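PDB 6DQ3: polysaccharide deacetylase from Streptococcus pyogenes, which removes N-acetyl groups from the cell wall linkage unit of streptococcal rhamnopolysaccharides, as a zinc-dependent deacetylase of carbohydrate esterase family 4. Local coordinates for residues 96-106 and 127-137; 167-177 and 190-198. All coordinates share one frame; numbering follows the deposited sequence. Where two conformers were deposited one is given.

Interaction 1: 96-106 and 127-137. With ZN (zinc ion), chain D; EDO (1,2-ethanediol), chain H.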
loop_
_atom_site.group_PDB
_atom_site.type_symbol
_atom_site.label_atom_id
_atom_site.label_comp_id
_atom_site.label_asym_id
_atom_site.label_seq_id
_atom_site.Cartn_x
_atom_site.Cartn_y
_atom_site.Cartn_z
ATOM N N ALA A 96 2.164 -9.253 -11.574
ATOM C CA ALA A 96 1.663 -9.002 -10.231
ATOM C C ALA A 96 0.977 -7.642 -10.171
ATOM O O ALA A 96 1.355 -6.702 -10.872
ATOM C CB ALA A 96 2.800 -9.063 -9.204
ATOM N N LYS A 97 -0.044 -7.552 -9.327
ATOM C CA LYS A 97 -0.738 -6.301 -9.062
ATOM C C LYS A 97 -0.236 -5.727 -7.741
ATOM O O LYS A 97 0.172 -6.467 -6.842
ATOM C CB LYS A 97 -2.254 -6.515 -9.016
ATOM C CG LYS A 97 -2.805 -7.318 -10.197
ATOM C CD LYS A 97 -4.318 -7.131 -10.386
ATOM C CE LYS A 97 -5.116 -7.607 -9.174
ATOM N NZ LYS A 97 -5.583 -9.021 -9.261
ATOM N N ALA A 98 -0.239 -4.398 -7.641
ATOM C CA ALA A 98 0.173 -3.746 -6.404
ATOM C C ALA A 98 -0.499 -2.387 -6.278
ATOM O O ALA A 98 -0.976 -1.810 -7.257
ATOM C CB ALA A 98 1.698 -3.588 -6.332
ATOM N N THR A 99 -0.526 -1.880 -5.044
ATOM C CA THR A 99 -1.162 -0.615 -4.714
ATOM C C THR A 99 -0.123 0.346 -4.168
ATOM O O THR A 99 0.704 -0.030 -3.333
ATOM C CB THR A 99 -2.268 -0.794 -3.653
ATOM O OG1 THR A 99 -3.320 -1.601 -4.180
ATOM C CG2 THR A 99 -2.831 0.561 -3.223
ATOM N N ASN A 100 -0.166 1.592 -4.627
ATOM C CA ASN A 100 0.645 2.644 -4.034
ATOM C C ASN A 100 -0.253 3.688 -3.379
ATOM O O ASN A 100 -1.192 4.192 -4.004
ATOM C CB ASN A 100 1.549 3.321 -5.060
ATOM C CG ASN A 100 2.614 4.169 -4.402
ATOM O OD1 ASN A 100 2.311 5.185 -3.775
ATOM N ND2 ASN A 100 3.866 3.745 -4.518
ATOM N N ASN A 101 0.053 4.018 -2.133
ATOM C CA ASN A 101 -0.704 5.002 -1.370
ATOM C C ASN A 101 -0.059 6.371 -1.545
ATOM O O ASN A 101 1.079 6.591 -1.116
ATOM C CB ASN A 101 -0.756 4.546 0.081
ATOM C CG ASN A 101 -1.395 3.173 0.207
ATOM O OD1 ASN A 101 -2.474 2.942 -0.334
ATOM N ND2 ASN A 101 -0.718 2.248 0.880
ATOM N N VAL A 102 -0.806 7.289 -2.157
ATOM C CA VAL A 102 -0.241 8.473 -2.792
ATOM C C VAL A 102 -0.389 9.696 -1.895
ATOM O O VAL A 102 -1.476 9.973 -1.364
ATOM C CB VAL A 102 -0.899 8.737 -4.158
ATOM C CG1 VAL A 102 -0.324 10.014 -4.782
ATOM C CG2 VAL A 102 -0.740 7.542 -5.088
ATOM N N ILE A 103 0.706 10.442 -1.760
ATOM C CA ILE A 103 0.716 11.752 -1.121
ATOM C C ILE A 103 0.389 12.763 -2.214
ATOM O O ILE A 103 1.259 13.152 -2.996
ATOM C CB ILE A 103 2.067 12.047 -0.468
ATOM C CG1 ILE A 103 2.454 10.922 0.495
ATOM C CG2 ILE A 103 2.045 13.389 0.241
ATOM C CD1 ILE A 103 3.888 11.012 1.000
ATOM N N THR A 104 -0.872 13.200 -2.277
ATOM C CA THR A 104 -1.314 13.912 -3.472
ATOM C C THR A 104 -0.663 15.282 -3.598
ATOM O O THR A 104 -0.481 15.771 -4.716
ATOM C CB THR A 104 -2.837 14.042 -3.492
ATOM O OG1 THR A 104 -3.288 14.757 -2.337
ATOM C CG2 THR A 104 -3.474 12.657 -3.522
ATOM N N GLY A 105 -0.301 15.913 -2.478
ATOM C CA GLY A 105 0.309 17.230 -2.549
ATOM C C GLY A 105 1.639 17.244 -3.280
ATOM O O GLY A 105 1.937 18.184 -4.023
ATOM N N LEU A 106 2.469 16.220 -3.063
ATOM C CA LEU A 106 3.757 16.165 -3.751
ATOM C C LEU A 106 3.570 16.002 -5.255
ATOM O O LEU A 106 4.302 16.607 -6.047
ATOM C CB LEU A 106 4.605 15.026 -3.189
ATOM C CG LEU A 106 5.142 15.257 -1.777
ATOM C CD1 LEU A 106 5.565 13.960 -1.116
ATOM C CD2 LEU A 106 6.311 16.247 -1.806
ATOM N N GLY A 127 -2.103 -3.210 -14.032
ATOM C CA GLY A 127 -2.295 -3.898 -12.772
ATOM C C GLY A 127 -2.144 -3.067 -11.515
ATOM O O GLY A 127 -2.452 -3.573 -10.428
ATOM N N MET A 128 -1.682 -1.826 -11.611
ATOM C CA MET A 128 -1.399 -1.046 -10.416
ATOM C C MET A 128 -2.614 -0.224 -9.985
ATOM O O MET A 128 -3.408 0.233 -10.810
ATOM C CB MET A 128 -0.207 -0.118 -10.646
ATOM C CG MET A 128 1.048 -0.817 -11.137
ATOM S SD MET A 128 1.545 -2.198 -10.087
ATOM C CE MET A 128 1.500 -3.553 -11.259
ATOM N N SER A 129 -2.741 -0.034 -8.674
ATOM C CA SER A 129 -3.804 0.763 -8.081
ATOM C C SER A 129 -3.193 1.867 -7.229
ATOM O O SER A 129 -2.141 1.690 -6.608
ATOM C CB SER A 129 -4.739 -0.111 -7.232
ATOM O OG SER A 129 -5.814 0.637 -6.697
ATOM N N PHE A 130 -3.858 3.016 -7.197
ATOM C CA PHE A 130 -3.337 4.181 -6.495
ATOM C C PHE A 130 -4.385 4.715 -5.530
ATOM O O PHE A 130 -5.435 5.218 -5.944
ATOM C CB PHE A 130 -2.873 5.218 -7.505
ATOM C CG PHE A 130 -1.791 4.684 -8.386
ATOM C CD1 PHE A 130 -0.482 4.681 -7.948
ATOM C CD2 PHE A 130 -2.091 4.108 -9.607
ATOM C CE1 PHE A 130 0.518 4.155 -8.727
ATOM C CE2 PHE A 130 -1.091 3.579 -10.396
ATOM C CZ PHE A 130 0.215 3.600 -9.953
ATOM N N GLN A 131 -4.090 4.580 -4.247
ATOM C CA GLN A 131 -5.011 4.892 -3.175
ATOM C C GLN A 131 -4.468 6.078 -2.376
ATOM O O GLN A 131 -3.517 6.755 -2.788
ATOM C CB GLN A 131 -5.244 3.636 -2.327
ATOM C CG GLN A 131 -5.790 2.438 -3.124
ATOM C CD GLN A 131 -7.167 2.684 -3.724
ATOM O OE1 GLN A 131 -8.076 3.147 -3.043
ATOM N NE2 GLN A 131 -7.319 2.385 -5.010
ATOM N N ASP A 132 -5.088 6.341 -1.229
ATOM C CA ASP A 132 -4.904 7.611 -0.545
ATOM C C ASP A 132 -3.833 7.551 0.533
ATOM O O ASP A 132 -3.741 6.579 1.286
ATOM C CB ASP A 132 -6.229 8.059 0.075
ATOM C CG ASP A 132 -6.174 9.471 0.595
ATOM O OD1 ASP A 132 -5.682 9.672 1.723
ATOM O OD2 ASP A 132 -6.603 10.375 -0.143
ATOM N N HIS A 133 -3.018 8.612 0.595
ATOM C CA HIS A 133 -2.035 8.782 1.659
ATOM C C HIS A 133 -1.988 10.237 2.118
ATOM O O HIS A 133 -0.925 10.743 2.488
ATOM C CB HIS A 133 -0.659 8.295 1.197
ATOM C CG HIS A 133 0.249 7.873 2.312
ATOM N ND1 HIS A 133 -0.207 7.281 3.473
ATOM C CD2 HIS A 133 1.595 7.936 2.427
ATOM C CE1 HIS A 133 0.821 7.015 4.261
ATOM N NE2 HIS A 133 1.927 7.404 3.648
ATOM N N THR A 134 -3.148 10.907 2.091
ATOM C CA THR A 134 -3.369 12.297 2.483
ATOM C C THR A 134 -2.756 13.281 1.492
ATOM O O THR A 134 -2.032 12.891 0.569
ATOM C CB THR A 134 -2.826 12.610 3.886
ATOM O OG1 THR A 134 -1.408 12.796 3.830
ATOM C CG2 THR A 134 -3.180 11.516 4.884
ATOM N N VAL A 135 -3.049 14.568 1.686
ATOM C CA VAL A 135 -2.496 15.607 0.823
ATOM C C VAL A 135 -1.064 15.933 1.225
ATOM O O VAL A 135 -0.150 15.907 0.395
ATOM C CB VAL A 135 -3.377 16.870 0.863
ATOM C CG1 VAL A 135 -2.770 17.960 -0.025
ATOM C CG2 VAL A 135 -4.806 16.567 0.455
ATOM N N ASN A 136 -0.842 16.240 2.503
ATOM C CA ASN A 136 0.436 16.755 2.967
ATOM C C ASN A 136 1.173 15.816 3.914
ATOM O O ASN A 136 2.246 16.177 4.406
ATOM C CB ASN A 136 0.214 18.117 3.641
ATOM C CG ASN A 136 -0.332 19.164 2.675
ATOM O OD1 ASN A 136 0.344 19.554 1.718
ATOM N ND2 ASN A 136 -1.554 19.629 2.928
ATOM N N HIS A 137 0.643 14.615 4.162
ATOM C CA HIS A 137 1.285 13.620 5.016
ATOM C C HIS A 137 1.487 14.126 6.440
ATOM O O HIS A 137 2.572 13.949 7.013
ATOM C CB HIS A 137 2.630 13.205 4.407
ATOM C CG HIS A 137 3.095 11.836 4.804
ATOM N ND1 HIS A 137 3.942 11.614 5.870
ATOM C CD2 HIS A 137 2.867 10.621 4.250
ATOM C CE1 HIS A 137 4.197 10.321 5.968
ATOM N NE2 HIS A 137 3.558 9.696 4.995
HETATM ZN ZN ZN D . 3.905 7.721 4.511
HETATM C C1 EDO H . 4.081 19.216 -1.250
HETATM O O1 EDO H . 5.142 20.172 -1.335
HETATM C C2 EDO H . 3.131 19.603 -0.121
HETATM O O2 EDO H . 2.000 18.733 -0.173
HETATM O O HOH W 1 6.133 7.864 5.341
#

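Interaction 2: 167-177 and 190-198. With ACT (acetate ion), chain C.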
loop_
_atom_site.group_PDB
_atom_site.type_symbol
_atom_site.label_atom_id
_atom_site.label_comp_id
_atom_site.label_asym_id
_atom_site.label_seq_id
_atom_site.Cartn_x
_atom_site.Cartn_y
_atom_site.Cartn_z
ATOM N N THR A 167 -11.576 6.145 -5.216
ATOM C CA THR A 167 -10.585 5.692 -4.250
ATOM C C THR A 167 -11.280 5.148 -3.011
ATOM O O THR A 167 -12.159 5.807 -2.446
ATOM C CB THR A 167 -9.660 6.848 -3.871
ATOM O OG1 THR A 167 -9.097 7.423 -5.060
ATOM C CG2 THR A 167 -8.537 6.364 -2.967
ATOM N N ILE A 168 -10.891 3.951 -2.580
ATOM C CA ILE A 168 -11.568 3.293 -1.467
ATOM C C ILE A 168 -10.658 3.005 -0.288
ATOM O O ILE A 168 -11.166 2.630 0.780
ATOM C CB ILE A 168 -12.253 1.984 -1.919
ATOM C CG1 ILE A 168 -11.221 0.980 -2.442
ATOM C CG2 ILE A 168 -13.276 2.264 -3.003
ATOM C CD1 ILE A 168 -11.757 -0.438 -2.532
ATOM N N ALA A 169 -9.338 3.146 -0.428
ATOM C CA ALA A 169 -8.414 2.752 0.623
ATOM C C ALA A 169 -7.517 3.914 1.010
ATOM O O ALA A 169 -7.155 4.748 0.174
ATOM C CB ALA A 169 -7.548 1.556 0.181
ATOM N N ILE A 170 -7.150 3.952 2.291
ATOM C CA ILE A 170 -6.230 4.954 2.813
ATOM C C ILE A 170 -5.179 4.253 3.663
ATOM O O ILE A 170 -5.454 3.244 4.324
ATOM C CB ILE A 170 -6.968 6.046 3.632
ATOM C CG1 ILE A 170 -5.985 7.098 4.154
ATOM C CG2 ILE A 170 -7.748 5.405 4.780
ATOM C CD1 ILE A 170 -6.651 8.286 4.817
ATOM N N ALA A 171 -3.955 4.773 3.606
ATOM C CA ALA A 171 -2.891 4.418 4.542
ATOM C C ALA A 171 -2.608 5.648 5.398
ATOM O O ALA A 171 -2.314 6.718 4.861
ATOM C CB ALA A 171 -1.623 3.971 3.809
ATOM N N TYR A 172 -2.709 5.507 6.717
ATOM C CA TYR A 172 -2.492 6.652 7.604
ATOM C C TYR A 172 -1.003 6.967 7.691
ATOM O O TYR A 172 -0.193 6.049 7.877
ATOM C CB TYR A 172 -3.061 6.372 8.995
ATOM C CG TYR A 172 -4.482 5.878 8.916
ATOM C CD1 TYR A 172 -5.485 6.692 8.411
ATOM C CD2 TYR A 172 -4.814 4.588 9.299
ATOM C CE1 TYR A 172 -6.768 6.243 8.298
ATOM C CE2 TYR A 172 -6.104 4.132 9.200
ATOM C CZ TYR A 172 -7.078 4.962 8.695
ATOM O OH TYR A 172 -8.369 4.517 8.587
ATOM N N PRO A 173 -0.601 8.233 7.546
ATOM C CA PRO A 173 0.829 8.559 7.628
ATOM C C PRO A 173 1.434 8.097 8.944
ATOM O O PRO A 173 0.920 8.392 10.028
ATOM C CB PRO A 173 0.858 10.084 7.479
ATOM C CG PRO A 173 -0.344 10.372 6.622
ATOM C CD PRO A 173 -1.399 9.387 7.090
ATOM N N SER A 174 2.531 7.354 8.832
ATOM C CA SER A 174 3.269 6.807 9.968
ATOM C C SER A 174 2.422 5.865 10.814
ATOM O O SER A 174 2.797 5.529 11.944
ATOM C CB SER A 174 3.843 7.940 10.825
ATOM O OG SER A 174 4.749 8.718 10.060
ATOM N N GLY A 175 1.300 5.400 10.270
ATOM C CA GLY A 175 0.443 4.486 10.986
ATOM C C GLY A 175 -0.301 5.096 12.150
ATOM O O GLY A 175 -0.820 4.360 12.989
ATOM N N ARG A 176 -0.372 6.418 12.219
ATOM C CA ARG A 176 -0.953 7.107 13.367
ATOM C C ARG A 176 -2.405 7.471 13.095
ATOM O O ARG A 176 -2.731 8.045 12.052
ATOM C CB ARG A 176 -0.149 8.363 13.695
ATOM C CG ARG A 176 1.299 8.083 14.047
ATOM C CD ARG A 176 2.030 9.356 14.425
ATOM N NE ARG A 176 3.473 9.145 14.473
ATOM C CZ ARG A 176 4.361 10.101 14.722
ATOM N NH1 ARG A 176 3.954 11.342 14.946
ATOM N NH2 ARG A 176 5.656 9.814 14.744
ATOM N N TYR A 177 -3.272 7.145 14.045
ATOM C CA TYR A 177 -4.691 7.419 13.900
ATOM C C TYR A 177 -5.323 7.409 15.280
ATOM O O TYR A 177 -4.797 6.803 16.214
ATOM C CB TYR A 177 -5.373 6.381 13.003
ATOM C CG TYR A 177 -5.208 4.961 13.499
ATOM C CD1 TYR A 177 -4.060 4.241 13.214
ATOM C CD2 TYR A 177 -6.203 4.342 14.249
ATOM C CE1 TYR A 177 -3.900 2.945 13.659
ATOM C CE2 TYR A 177 -6.051 3.043 14.701
ATOM C CZ TYR A 177 -4.895 2.348 14.398
ATOM O OH TYR A 177 -4.721 1.054 14.838
ATOM N N TYR A 190 -14.435 5.861 2.609
ATOM C CA TYR A 190 -13.362 4.883 2.534
ATOM C C TYR A 190 -13.870 3.519 2.979
ATOM O O TYR A 190 -14.646 3.411 3.928
ATOM C CB TYR A 190 -12.191 5.301 3.413
ATOM C CG TYR A 190 -11.356 6.402 2.827
ATOM C CD1 TYR A 190 -10.430 6.134 1.829
ATOM C CD2 TYR A 190 -11.484 7.705 3.272
ATOM C CE1 TYR A 190 -9.657 7.138 1.291
ATOM C CE2 TYR A 190 -10.726 8.710 2.744
ATOM C CZ TYR A 190 -9.807 8.424 1.751
ATOM O OH TYR A 190 -9.040 9.427 1.216
ATOM N N LYS A 191 -13.418 2.472 2.297
ATOM C CA LYS A 191 -13.818 1.107 2.618
ATOM C C LYS A 191 -12.737 0.334 3.353
ATOM O O LYS A 191 -13.055 -0.580 4.126
ATOM C CB LYS A 191 -14.184 0.353 1.336
ATOM C CG LYS A 191 -15.316 0.988 0.534
ATOM C CD LYS A 191 -16.598 1.048 1.352
ATOM C CE LYS A 191 -17.737 1.725 0.595
ATOM N NZ LYS A 191 -18.985 1.773 1.414
ATOM N N LEU A 192 -11.473 0.693 3.123
ATOM C CA LEU A 192 -10.327 0.021 3.711
ATOM C C LEU A 192 -9.348 1.048 4.256
ATOM O O LEU A 192 -9.187 2.137 3.696
ATOM C CB LEU A 192 -9.588 -0.848 2.684
ATOM C CG LEU A 192 -10.349 -2.022 2.075
ATOM C CD1 LEU A 192 -9.519 -2.635 0.944
ATOM C CD2 LEU A 192 -10.691 -3.060 3.121
ATOM N N GLY A 193 -8.682 0.683 5.346
ATOM C CA GLY A 193 -7.628 1.495 5.917
ATOM C C GLY A 193 -6.518 0.603 6.429
ATOM O O GLY A 193 -6.792 -0.442 7.025
ATOM N N VAL A 194 -5.265 0.982 6.190
ATOM C CA VAL A 194 -4.122 0.170 6.589
ATOM C C VAL A 194 -3.246 0.960 7.547
ATOM O O VAL A 194 -3.049 2.169 7.386
ATOM C CB VAL A 194 -3.298 -0.324 5.377
ATOM C CG1 VAL A 194 -4.132 -1.299 4.555
ATOM C CG2 VAL A 194 -2.805 0.826 4.527
ATOM N N THR A 195 -2.709 0.256 8.537
ATOM C CA THR A 195 -1.896 0.805 9.603
ATOM C C THR A 195 -0.460 0.312 9.430
ATOM O O THR A 195 -0.112 -0.307 8.417
ATOM C CB THR A 195 -2.464 0.373 10.952
ATOM O OG1 THR A 195 -2.165 -1.015 11.147
ATOM C CG2 THR A 195 -3.980 0.578 10.998
ATOM N N THR A 196 0.371 0.556 10.444
ATOM C CA THR A 196 1.680 -0.081 10.531
ATOM C C THR A 196 1.750 -1.110 11.660
ATOM O O THR A 196 2.848 -1.528 12.043
ATOM C CB THR A 196 2.797 0.962 10.689
ATOM O OG1 THR A 196 2.600 1.744 11.874
ATOM C CG2 THR A 196 2.846 1.889 9.468
ATOM N N ASN A 197 0.600 -1.517 12.211
ATOM C CA ASN A 197 0.563 -2.587 13.204
ATOM C C ASN A 197 0.965 -3.905 12.544
ATOM O O ASN A 197 0.343 -4.326 11.563
ATOM C CB ASN A 197 -0.834 -2.716 13.815
ATOM C CG ASN A 197 -1.307 -1.439 14.498
ATOM O OD1 ASN A 197 -0.509 -0.639 14.983
ATOM N ND2 ASN A 197 -2.622 -1.253 14.544
ATOM N N GLU A 198 1.977 -4.576 13.095
ATOM C CA GLU A 198 2.546 -5.756 12.448
ATOM C C GLU A 198 1.646 -6.982 12.585
ATOM O O GLU A 198 1.167 -7.302 13.680
ATOM C CB GLU A 198 3.927 -6.052 13.039
ATOM C CG GLU A 198 4.653 -7.260 12.453
ATOM C CD GLU A 198 5.080 -7.067 11.005
ATOM O OE1 GLU A 198 5.233 -5.908 10.563
ATOM O OE2 GLU A 198 5.260 -8.084 10.308
HETATM C C ACT C . 3.759 5.648 6.050
HETATM O O ACT C . 4.430 5.417 5.024
HETATM O OXT ACT C . 3.444 6.772 6.484
HETATM C CH3 ACT C . 3.298 4.493 6.784
HETATM O O HOH W 2 -0.365 3.211 7.792
HETATM O O HOH W 3 -0.428 1.735 13.080
#

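Interaction 1: 96-106 and 127-137
Ile103 lies against both zinc-binding histidines: its CD1 reaches CD2 of His137 at 3.4 Å, and its CG1, set anti to the carbonyl carbon (chi1 -54°), runs alongside the His133 ring. His133 and His137 bind the zinc ion through NE2, at 2.2 and 2.1 Å, with Asp78, water 1 and both oxygens of an acetate ion completing the shell. Behind them the backbone fixes the frame. Parallel strands 98-102 and 128-132 exchange bonds from Ser129 N to Ala98 O through to Val102 N, which approaches Gln131 O from above the carbonyl plane. Past the strand ends, Thr104 N and Gly105 N take the carbonyls of Thr134 and Val135, so the start of helix 104-108 is tied to the histidine loop. That loop is braced from within: Asp132 OD1 accepts from Thr134 N in an Asx turn, and Thr134 OG1 accepts from His137 N at 2.8 Å. On the sheet, Thr99 CG2 meets Gln131 CG at 3.5 Å, while Val102 CG2 reaches the edge of the Phe130 ring. His133 ND1 bonds to Ala171 O; with NE2 on the metal the ring is held at both nitrogens, and this second-shell carbonyl would probably strengthen His133 as a zinc ligand.

Interaction 2: 167-177 and 190-198
Ile168 O is gripped by two successive backbone N-H groups, Lys191 N at 2.7 Å and Leu192 N at 3.1 Å. The first lies in the carbonyl plane, the second is tilted 22° from it, and both bonds together pin the entry to strand 192-195. Beside this anchor Tyr190 turns its ring back across the first segment: CB of Ile170 sits over one face, offset toward the rim and 4.1 Å from the centroid, a CH-pi contact, while Ile168 O lies at the ring edge. Tyr190 OH bonds onward to Met152 O. Strands 169-171 and 192-195 run parallel, joined by helix 179-187 in a beta-alpha-beta unit of the deformed (beta/alpha) barrel of the carbohydrate esterase 4 (NodB) fold. Ile170 is bonded through both its N and its O, the latter receiving Val194 N almost head-on. On the face carrying Ala169, Ala171, Leu192 and Val194, packing is tight where Val194 CG2 meets Ala171 CB at 3.4 Å. Gly193, on the other face, leaves room for Tyr172 OH, which bonds to Leu208 O. As the strands part, Tyr172 N makes only a weak bond to Val194 O, and water 2 donates to both Tyr172 O and Val194 O. Tyr177, its CG between the backbone N and carbonyl carbon (chi1 57°), lays CE1 against Thr195 CG2, and its OH accepts from Asn197 ND2 at 3.1 Å in one of that residue's two conformers. Water 3 bridges Gly175 O and Thr196 N and, in that conformer, Asn197 OD1. Across the loop, Ser174 N gives a nearly straight 2.6 Å bond (177°) to OXT of the acetate ion, whose two oxygens also bind the zinc ion, an arrangement consistent with an oxyanion-binding backbone amide, and Thr196 CG2 borders the acetate methyl.

Interaction 1 closes along the chain before interaction 2 opens, with helix 145-162 between them, and their centres lie about 11 Å apart. Both belong to the mostly parallel sheet of the barrel: interaction 1 joins strands 98-102 and 128-132, interaction 2 strands 169-171 and 192-198. They meet where strand 128-132 adjoins 169-171, and there Gln131 OE1 lies 2.9 Å from Ala169 N, probably hydrogen-bonded. At the C-terminal ends of these strands the loops converge on one pocket. Residues 127-137 bring two histidines to the zinc ion, and residues 167-177 bring a backbone amide that, with His15 and the zinc ion itself, holds the acetate, so neighbouring strands build one site, as expected of a deacetylase.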